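Local coordinates for colicin-M immunity protein (PDB 4AEQ) that protects cells carrying the colicin M plasmid against that toxin, and is present here as a domain-swapped dimer lacking its N-terminal part, at residues K72-P76 with D77-M81; W35-D38 with V39-L42; Y28-R31 with M32-D36. One frame throughout, in Å; residues are numbered along the deposited sequence.

Contact 1. Residues K72-P76 with D77-M81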
loop_
_atom_site.group_PDB
_atom_site.type_symbol
_atom_site.label_atom_id
_atom_site.label_comp_id
_atom_site.label_asym_id
_atom_site.label_seq_id
_atom_site.Cartn_x
_atom_site.Cartn_y
_atom_site.Cartn_z
ATOM N N LYS A 72 -6.635 8.188 -14.388
ATOM C CA LYS A 72 -7.985 8.484 -13.940
ATOM C C LYS A 72 -8.766 7.183 -13.853
ATOM O O LYS A 72 -8.649 6.329 -14.724
ATOM C CB LYS A 72 -8.669 9.438 -14.916
ATOM C CG LYS A 72 -8.119 10.850 -14.886
ATOM C CD LYS A 72 -8.606 11.666 -16.073
ATOM C CE LYS A 72 -7.950 11.202 -17.364
ATOM N NZ LYS A 72 -8.351 12.033 -18.534
ATOM N N ALA A 73 -9.547 7.026 -12.791
ATOM C CA ALA A 73 -10.411 5.863 -12.644
ATOM C C ALA A 73 -11.861 6.318 -12.773
ATOM O O ALA A 73 -12.252 7.311 -12.163
ATOM C CB ALA A 73 -10.173 5.191 -11.300
ATOM N N GLU A 74 -12.646 5.596 -13.568
ATOM C CA GLU A 74 -14.015 5.996 -13.884
ATOM C C GLU A 74 -15.010 4.898 -13.540
ATOM O O GLU A 74 -14.906 3.778 -14.038
ATOM C CB GLU A 74 -14.136 6.347 -15.368
ATOM C CG GLU A 74 -13.089 7.330 -15.852
ATOM C CD GLU A 74 -12.213 6.765 -16.956
ATOM O OE1 GLU A 74 -12.681 6.699 -18.115
ATOM O OE2 GLU A 74 -11.057 6.391 -16.664
ATOM N N GLY A 75 -15.937 5.217 -12.640
ATOM C CA GLY A 75 -17.063 4.356 -12.338
ATOM C C GLY A 75 -18.358 4.931 -12.880
ATOM O O GLY A 75 -18.368 6.012 -13.469
ATOM N N PRO A 76 -19.469 4.214 -12.684
ATOM C CA PRO A 76 -20.762 4.777 -13.080
ATOM C C PRO A 76 -21.183 5.943 -12.187
ATOM O O PRO A 76 -21.954 6.796 -12.629
ATOM C CB PRO A 76 -21.722 3.596 -12.914
ATOM C CG PRO A 76 -21.070 2.710 -11.907
ATOM C CD PRO A 76 -19.588 2.864 -12.112
ATOM N N ASP A 77 -20.705 5.967 -10.946
ATOM C CA ASP A 77 -21.061 7.030 -10.009
ATOM C C ASP A 77 -20.091 8.210 -10.006
ATOM O O ASP A 77 -20.386 9.249 -9.414
ATOM C CB ASP A 77 -21.161 6.477 -8.586
ATOM C CG ASP A 77 -22.398 5.629 -8.372
ATOM O OD1 ASP A 77 -22.930 5.087 -9.364
ATOM O OD2 ASP A 77 -22.840 5.504 -7.208
ATOM N N GLY A 78 -18.945 8.070 -10.662
ATOM C CA GLY A 78 -17.951 9.126 -10.589
ATOM C C GLY A 78 -16.591 8.823 -11.184
ATOM O O GLY A 78 -16.393 7.810 -11.852
ATOM N N LYS A 79 -15.648 9.725 -10.933
ATOM C CA LYS A 79 -14.332 9.673 -11.553
ATOM C C LYS A 79 -13.316 10.270 -10.586
ATOM O O LYS A 79 -13.626 11.222 -9.878
ATOM C CB LYS A 79 -14.363 10.480 -12.854
ATOM C CG LYS A 79 -13.204 10.244 -13.797
ATOM C CD LYS A 79 -13.577 10.701 -15.202
ATOM C CE LYS A 79 -12.446 10.475 -16.195
ATOM N NZ LYS A 79 -12.941 10.488 -17.602
ATOM N N ARG A 80 -12.107 9.719 -10.553
ATOM C CA ARG A 80 -11.086 10.213 -9.636
ATOM C C ARG A 80 -9.703 10.201 -10.271
ATOM O O ARG A 80 -9.340 9.254 -10.963
ATOM C CB ARG A 80 -11.065 9.372 -8.358
ATOM C CG ARG A 80 -10.076 9.846 -7.304
ATOM C CD ARG A 80 -10.801 10.395 -6.084
ATOM N NE ARG A 80 -9.976 10.360 -4.878
ATOM C CZ ARG A 80 -9.378 11.420 -4.345
ATOM N NH1 ARG A 80 -9.508 12.614 -4.909
ATOM N NH2 ARG A 80 -8.649 11.286 -3.246
ATOM N N MET A 81 -8.939 11.257 -10.021
ATOM C CA MET A 81 -7.556 11.350 -10.479
ATOM C C MET A 81 -6.604 10.769 -9.440
ATOM O O MET A 81 -6.781 10.981 -8.244
ATOM C CB MET A 81 -7.192 12.812 -10.730
ATOM C CG MET A 81 -5.703 13.048 -10.898
ATOM S SD MET A 81 -5.183 12.658 -12.570
ATOM C CE MET A 81 -5.930 14.026 -13.443
#

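Contact 2. Residues W35-D38 with V39-L42. With PO4 (phosphate ion), chain B.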
loop_
_atom_site.group_PDB
_atom_site.type_symbol
_atom_site.label_atom_id
_atom_site.label_comp_id
_atom_site.label_asym_id
_atom_site.label_seq_id
_atom_site.Cartn_x
_atom_site.Cartn_y
_atom_site.Cartn_z
ATOM N N TRP A 35 -9.612 3.508 0.535
ATOM C CA TRP A 35 -10.046 2.598 -0.519
ATOM C C TRP A 35 -11.557 2.371 -0.502
ATOM O O TRP A 35 -12.202 2.380 -1.563
ATOM C CB TRP A 35 -9.262 1.284 -0.474
ATOM C CG TRP A 35 -7.813 1.493 -0.787
ATOM C CD1 TRP A 35 -6.770 1.457 0.089
ATOM C CD2 TRP A 35 -7.250 1.792 -2.070
ATOM N NE1 TRP A 35 -5.589 1.706 -0.570
ATOM C CE2 TRP A 35 -5.858 1.916 -1.896
ATOM C CE3 TRP A 35 -7.789 1.964 -3.347
ATOM C CZ2 TRP A 35 -4.998 2.203 -2.952
ATOM C CZ3 TRP A 35 -6.933 2.249 -4.394
ATOM C CH2 TRP A 35 -5.552 2.364 -4.191
ATOM N N ASP A 36 -12.133 2.193 0.688
ATOM C CA ASP A 36 -13.586 2.063 0.758
ATOM C C ASP A 36 -14.262 3.300 0.175
ATOM O O ASP A 36 -15.197 3.200 -0.631
ATOM C CB ASP A 36 -14.072 1.846 2.187
ATOM C CG ASP A 36 -15.564 1.575 2.249
ATOM O OD1 ASP A 36 -16.018 0.626 1.573
ATOM O OD2 ASP A 36 -16.284 2.317 2.949
ATOM N N ASN A 37 -13.787 4.471 0.589
ATOM C CA ASN A 37 -14.342 5.709 0.071
ATOM C C ASN A 37 -14.267 5.758 -1.449
ATOM O O ASN A 37 -15.269 6.025 -2.104
ATOM C CB ASN A 37 -13.677 6.930 0.706
ATOM C CG ASN A 37 -14.110 7.142 2.145
ATOM O OD1 ASN A 37 -14.882 6.355 2.698
ATOM N ND2 ASN A 37 -13.606 8.203 2.762
ATOM N N ASP A 38 -13.098 5.484 -2.020
ATOM C CA ASP A 38 -12.971 5.498 -3.478
ATOM C C ASP A 38 -13.950 4.546 -4.165
ATOM O O ASP A 38 -14.529 4.887 -5.203
ATOM C CB ASP A 38 -11.527 5.223 -3.918
ATOM C CG ASP A 38 -10.659 6.470 -3.870
ATOM O OD1 ASP A 38 -11.157 7.520 -3.415
ATOM O OD2 ASP A 38 -9.480 6.400 -4.283
ATOM N N VAL A 39 -14.145 3.362 -3.593
ATOM C CA VAL A 39 -15.090 2.422 -4.191
ATOM C C VAL A 39 -16.514 2.973 -4.151
ATOM O O VAL A 39 -17.217 2.965 -5.164
ATOM C CB VAL A 39 -15.049 1.039 -3.507
ATOM C CG1 VAL A 39 -16.197 0.169 -4.004
ATOM C CG2 VAL A 39 -13.718 0.362 -3.765
ATOM N N GLN A 40 -16.944 3.458 -2.988
ATOM C CA GLN A 40 -18.296 4.003 -2.865
ATOM C C GLN A 40 -18.500 5.220 -3.774
ATOM O O GLN A 40 -19.611 5.486 -4.225
ATOM C CB GLN A 40 -18.595 4.365 -1.410
ATOM C CG GLN A 40 -17.664 5.429 -0.862
ATOM C CD GLN A 40 -17.989 5.817 0.562
ATOM O OE1 GLN A 40 -18.654 5.073 1.283
ATOM N NE2 GLN A 40 -17.521 6.988 0.978
ATOM N N LEU A 41 -17.423 5.950 -4.049
ATOM C CA LEU A 41 -17.487 7.154 -4.879
ATOM C C LEU A 41 -17.575 6.847 -6.370
ATOM O O LEU A 41 -18.327 7.483 -7.114
ATOM C CB LEU A 41 -16.247 8.010 -4.647
ATOM C CG LEU A 41 -16.078 8.730 -3.311
ATOM C CD1 LEU A 41 -17.160 8.362 -2.286
ATOM C CD2 LEU A 41 -14.674 8.466 -2.775
ATOM N N LEU A 42 -16.779 5.879 -6.809
ATOM C CA LEU A 42 -16.778 5.507 -8.216
ATOM C C LEU A 42 -18.006 4.665 -8.526
ATOM O O LEU A 42 -18.496 4.660 -9.652
ATOM C CB LEU A 42 -15.500 4.745 -8.573
ATOM C CG LEU A 42 -14.196 5.540 -8.475
ATOM C CD1 LEU A 42 -13.005 4.651 -8.789
ATOM C CD2 LEU A 42 -14.225 6.743 -9.409
HETATM P P PO4 B . -1.283 3.616 -0.369
HETATM O O1 PO4 B . -0.228 2.546 -0.222
HETATM O O2 PO4 B . -1.539 3.873 -1.834
HETATM O O3 PO4 B . -2.566 3.162 0.288
HETATM O O4 PO4 B . -0.796 4.890 0.278
#

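Contact 3. Residues Y28-R31 with M32-D36. With PO4 (phosphate ion), chain B; PO4 (phosphate ion), chain C.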
loop_
_atom_site.group_PDB
_atom_site.type_symbol
_atom_site.label_atom_id
_atom_site.label_comp_id
_atom_site.label_asym_id
_atom_site.label_seq_id
_atom_site.Cartn_x
_atom_site.Cartn_y
_atom_site.Cartn_z
ATOM N N TYR A 28 -3.150 1.039 8.410
ATOM C CA TYR A 28 -4.275 0.150 8.146
ATOM C C TYR A 28 -5.596 0.910 8.125
ATOM O O TYR A 28 -6.378 0.785 7.177
ATOM C CB TYR A 28 -4.330 -0.968 9.188
ATOM C CG TYR A 28 -5.564 -1.837 9.086
ATOM C CD1 TYR A 28 -5.638 -2.868 8.160
ATOM C CD2 TYR A 28 -6.657 -1.619 9.915
ATOM C CE1 TYR A 28 -6.768 -3.664 8.068
ATOM C CE2 TYR A 28 -7.787 -2.407 9.830
ATOM C CZ TYR A 28 -7.839 -3.427 8.910
ATOM O OH TYR A 28 -8.968 -4.208 8.831
ATOM N N LEU A 29 -5.848 1.690 9.170
ATOM C CA LEU A 29 -7.091 2.461 9.234
ATOM C C LEU A 29 -7.211 3.464 8.082
ATOM O O LEU A 29 -8.273 3.585 7.447
ATOM C CB LEU A 29 -7.232 3.158 10.591
ATOM C CG LEU A 29 -7.505 2.211 11.765
ATOM C CD1 LEU A 29 -7.603 2.980 13.073
ATOM C CD2 LEU A 29 -8.775 1.382 11.523
ATOM N N GLN A 30 -6.121 4.176 7.805
ATOM C CA GLN A 30 -6.132 5.146 6.716
ATOM C C GLN A 30 -6.461 4.455 5.395
ATOM O O GLN A 30 -7.250 4.967 4.603
ATOM C CB GLN A 30 -4.793 5.884 6.613
ATOM C CG GLN A 30 -3.827 5.267 5.616
ATOM C CD GLN A 30 -2.514 6.019 5.524
ATOM O OE1 GLN A 30 -2.361 7.104 6.089
ATOM N NE2 GLN A 30 -1.556 5.444 4.805
ATOM N N ARG A 31 -5.864 3.289 5.160
ATOM C CA ARG A 31 -6.117 2.542 3.931
ATOM C C ARG A 31 -7.559 2.070 3.813
ATOM O O ARG A 31 -8.196 2.244 2.775
ATOM C CB ARG A 31 -5.162 1.358 3.818
ATOM C CG ARG A 31 -3.727 1.757 3.563
ATOM C CD ARG A 31 -2.876 0.547 3.251
ATOM N NE ARG A 31 -1.507 0.911 2.902
ATOM C CZ ARG A 31 -0.572 0.045 2.535
ATOM N NH1 ARG A 31 -0.855 -1.242 2.460
ATOM N NH2 ARG A 31 0.643 0.470 2.234
ATOM N N MET A 32 -8.072 1.477 4.883
ATOM C CA MET A 32 -9.463 1.043 4.903
ATOM C C MET A 32 -10.358 2.200 4.479
ATOM O O MET A 32 -11.167 2.076 3.540
ATOM C CB MET A 32 -9.857 0.567 6.301
ATOM C CG MET A 32 -9.206 -0.747 6.706
ATOM S SD MET A 32 -10.165 -2.181 6.174
ATOM C CE MET A 32 -11.526 -2.099 7.333
ATOM N N LYS A 33 -10.188 3.333 5.161
ATOM C CA LYS A 33 -10.967 4.531 4.857
ATOM C C LYS A 33 -10.846 4.958 3.393
ATOM O O LYS A 33 -11.849 5.089 2.689
ATOM C CB LYS A 33 -10.529 5.682 5.761
ATOM C CG LYS A 33 -11.089 7.039 5.360
ATOM C CD LYS A 33 -10.659 8.102 6.357
ATOM C CE LYS A 33 -11.093 7.718 7.765
ATOM N NZ LYS A 33 -10.358 8.481 8.809
ATOM N N ARG A 34 -9.616 5.178 2.941
ATOM C CA ARG A 34 -9.376 5.673 1.590
ATOM C C ARG A 34 -9.955 4.790 0.496
ATOM O O ARG A 34 -10.694 5.257 -0.368
ATOM C CB ARG A 34 -7.878 5.861 1.355
ATOM C CG ARG A 34 -7.300 7.079 2.040
ATOM C CD ARG A 34 -5.803 7.140 1.866
ATOM N NE ARG A 34 -5.219 8.235 2.631
ATOM C CZ ARG A 34 -4.013 8.189 3.185
ATOM N NH1 ARG A 34 -3.270 7.104 3.059
ATOM N NH2 ARG A 34 -3.555 9.224 3.869
ATOM N N TRP A 35 -9.612 3.508 0.535
ATOM C CA TRP A 35 -10.046 2.598 -0.519
ATOM C C TRP A 35 -11.557 2.371 -0.502
ATOM O O TRP A 35 -12.202 2.380 -1.563
ATOM C CB TRP A 35 -9.262 1.284 -0.474
ATOM C CG TRP A 35 -7.813 1.493 -0.787
ATOM C CD1 TRP A 35 -6.770 1.457 0.089
ATOM C CD2 TRP A 35 -7.250 1.792 -2.070
ATOM N NE1 TRP A 35 -5.589 1.706 -0.570
ATOM C CE2 TRP A 35 -5.858 1.916 -1.896
ATOM C CE3 TRP A 35 -7.789 1.964 -3.347
ATOM C CZ2 TRP A 35 -4.998 2.203 -2.952
ATOM C CZ3 TRP A 35 -6.933 2.249 -4.394
ATOM C CH2 TRP A 35 -5.552 2.364 -4.191
ATOM N N ASP A 36 -12.133 2.193 0.688
ATOM C CA ASP A 36 -13.586 2.063 0.758
ATOM C C ASP A 36 -14.262 3.300 0.175
ATOM O O ASP A 36 -15.197 3.200 -0.631
ATOM C CB ASP A 36 -14.072 1.846 2.187
ATOM C CG ASP A 36 -15.564 1.575 2.249
ATOM O OD1 ASP A 36 -16.018 0.626 1.573
ATOM O OD2 ASP A 36 -16.284 2.317 2.949
HETATM P P PO4 B . -1.283 3.616 -0.369
HETATM O O1 PO4 B . -0.228 2.546 -0.222
HETATM O O2 PO4 B . -1.539 3.873 -1.834
HETATM O O3 PO4 B . -2.566 3.162 0.288
HETATM O O4 PO4 B . -0.796 4.890 0.278
HETATM P P PO4 C . -1.063 -3.680 0.430
HETATM O O1 PO4 C . -0.077 -2.555 0.230
HETATM O O2 PO4 C . -1.229 -3.949 1.905
HETATM O O3 PO4 C . -2.401 -3.298 -0.160
HETATM O O4 PO4 C . -0.541 -4.926 -0.244
#

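Contact 1. Residues K72-P76 with D77-M81
Strands 66-74 and 79-87 form a beta hairpin, and at its closed end Ala-73 pairs with Arg-80 while Pro-76 and Asp-77 take the corner. The two strand ends run antiparallel, with their axes at 167°. Ala-73 and Arg-80 form a hydrogen-bonded pair: Ala-73 N reaches Arg-80 O at 2.9 Å, and Arg-80 N returns the same length to Ala-73 O. Gly-75 N to Gly-78 O, at 2.7 Å, closes the loop; between them Pro-76 and Asp-77 have the backbone angles of a type I turn. Lys-79 CA makes a CA-H...O contact with Ala-73 O, 3.2 Å away.

The non-hydrogen-bonded pairs Lys-72 with Met-81 and Glu-74 with Lys-79 put their side chains on one face. Lys-79, with CG anti to its own backbone nitrogen (chi1 -165°), runs out extended beside Glu-74, both pointing the same way. Its CE comes tightly, in the model, to 3.2 Å from Glu-74 CG, whereas the ion pair between Lys-79 NZ and Glu-74 OE1 is long at 3.8 Å. The other carboxylate oxygen is hydrogen-bonded to Thr-50 on the adjacent strand 48-51. Lys-72 slants across its neighbours, its CG 4.1 Å from Met-81 CE and its CD 4.0 Å from Lys-79 CE. On the reverse face lie Ala-73, which packs on Tyr-28 of the second subunit, and Arg-80, whose guanidinium leads away to a long, weak ion pair with Asp-38.

Backbone bonds thus fix the hairpin end, while aliphatic stems do more of the touching on the lysine face than charge does. The carboxylate of Glu-74 may partly offset Lys-79, whose NZ lies 4.9 Å from Lys-72 NZ.

Contact 2. Residues W35-D38 with V39-L42
Val-39 is bonded back to Trp-35 in the last turns of helix 17-42, the first of the helical backbone bonds here. Val-39 N meets Trp-35 O at 3.0 Å, Gln-40 N meets Asp-36 O at 2.9 Å, and Leu-42 N meets Asp-38 O at 2.9 Å. Leu-41 N adds a weak second approach to Asp-38 O.

Apolar branches pack against the same carbonyls. With Val-39 CG1 anti to the backbone nitrogen (chi1 171°), CG2 falls beside that nitrogen and comes within 3.3 Å of Trp-35 O; Leu-42 CG lies 3.4 Å from Asp-38 O.

Among polar ends, Trp-35 NE1 gives a weak bond of 3.5 Å to O3 of the chain B phosphate at the indole edge, and the ring stacks on Trp-35 of the second subunit. Asp-38 turns to the sheet, its OD2 hydrogen-bonded to Tyr-82 OH. The side chains of Asn-37 and Gln-40 run alongside one another, amide planes 7° apart, though the detail of this pair is doubtful.

The chemistry is therefore divided: regular amide bonds hold the helix end, while the indole ties it to the partner subunit and the Asp-38 carboxylate, through Tyr-82, to the sheet.

Contact 3. Residues Y28-R31 with M32-D36
Tyr-28 and Met-32, one turn apart on helix 17-42, make the tight side of this contact. The phenol ring carries Met-32 CG over one face, 3.9 Å from the ring centroid and 17° off the normal, a CH-pi contact. Beyond it the thioether bends round, so that Met-32 SD sits obliquely 4.5 Å from the same centroid, a Met-aromatic contact, and 3.5 Å from Tyr-28 OH. With CG anti to the Tyr-28 backbone nitrogen (chi1 173°), the ring lies alongside the next turn. Phe-71 and Tyr-82 of the second subunit meet this tyrosine edge-to-face.

Backbone bonds continue the helix, among them Met-32 N to Tyr-28 O and Trp-35 N to Arg-31 O, both 2.9 Å. Arg-31 O also lies oblique to the Trp-35 ring, 3.1 Å from its CD1.

The loose, solvent side belongs to Gln-30 and the exposed Arg-34. The Gln-30 stem lies over one face of the guanidinium; the amide is too uncertainly placed for more to be said.

Arg-31 stands apart, packed on Tyr-95 of the second subunit and extended between two phosphates: NH1 makes a weak bond to O1 of the chain C ion at 2.7 Å, whose O2 lies at the guanidinium edge, in its plane, and NH2 is 3.3 Å from O1 of the chain B ion. Its NE keeps a salt bridge with Asp-27.

One flank of the helix is thus sulfur and aromatic carbon packed against the second subunit; on another, a guanidinium probably shares its positive charge between a carboxylate and anions likely drawn from the crystallisation liquor.

In the fold
Contacts 2 and 3 lie on one helix, 17-42, and share Trp-35 and Asp-36; contact 1 is the end of the hairpin of strands 66-74 and 79-87. Contact 1 is a surface contact, whereas the helical pair are partly buried, with aromatic and aliphatic side chains against the second subunit of the domain-swapped dimer. Contact 2 bridges the elements: Asp-77 N probably bonds Leu-42 O, beside a weaker link between charged side chains. Contact 3 does not touch contact 1 within the chain, their centres about 18 Å apart, yet the two meet across the dimer. Phosphate lies beside contacts 2 and 3, while a long ion pair and aliphatic stems mark contact 1.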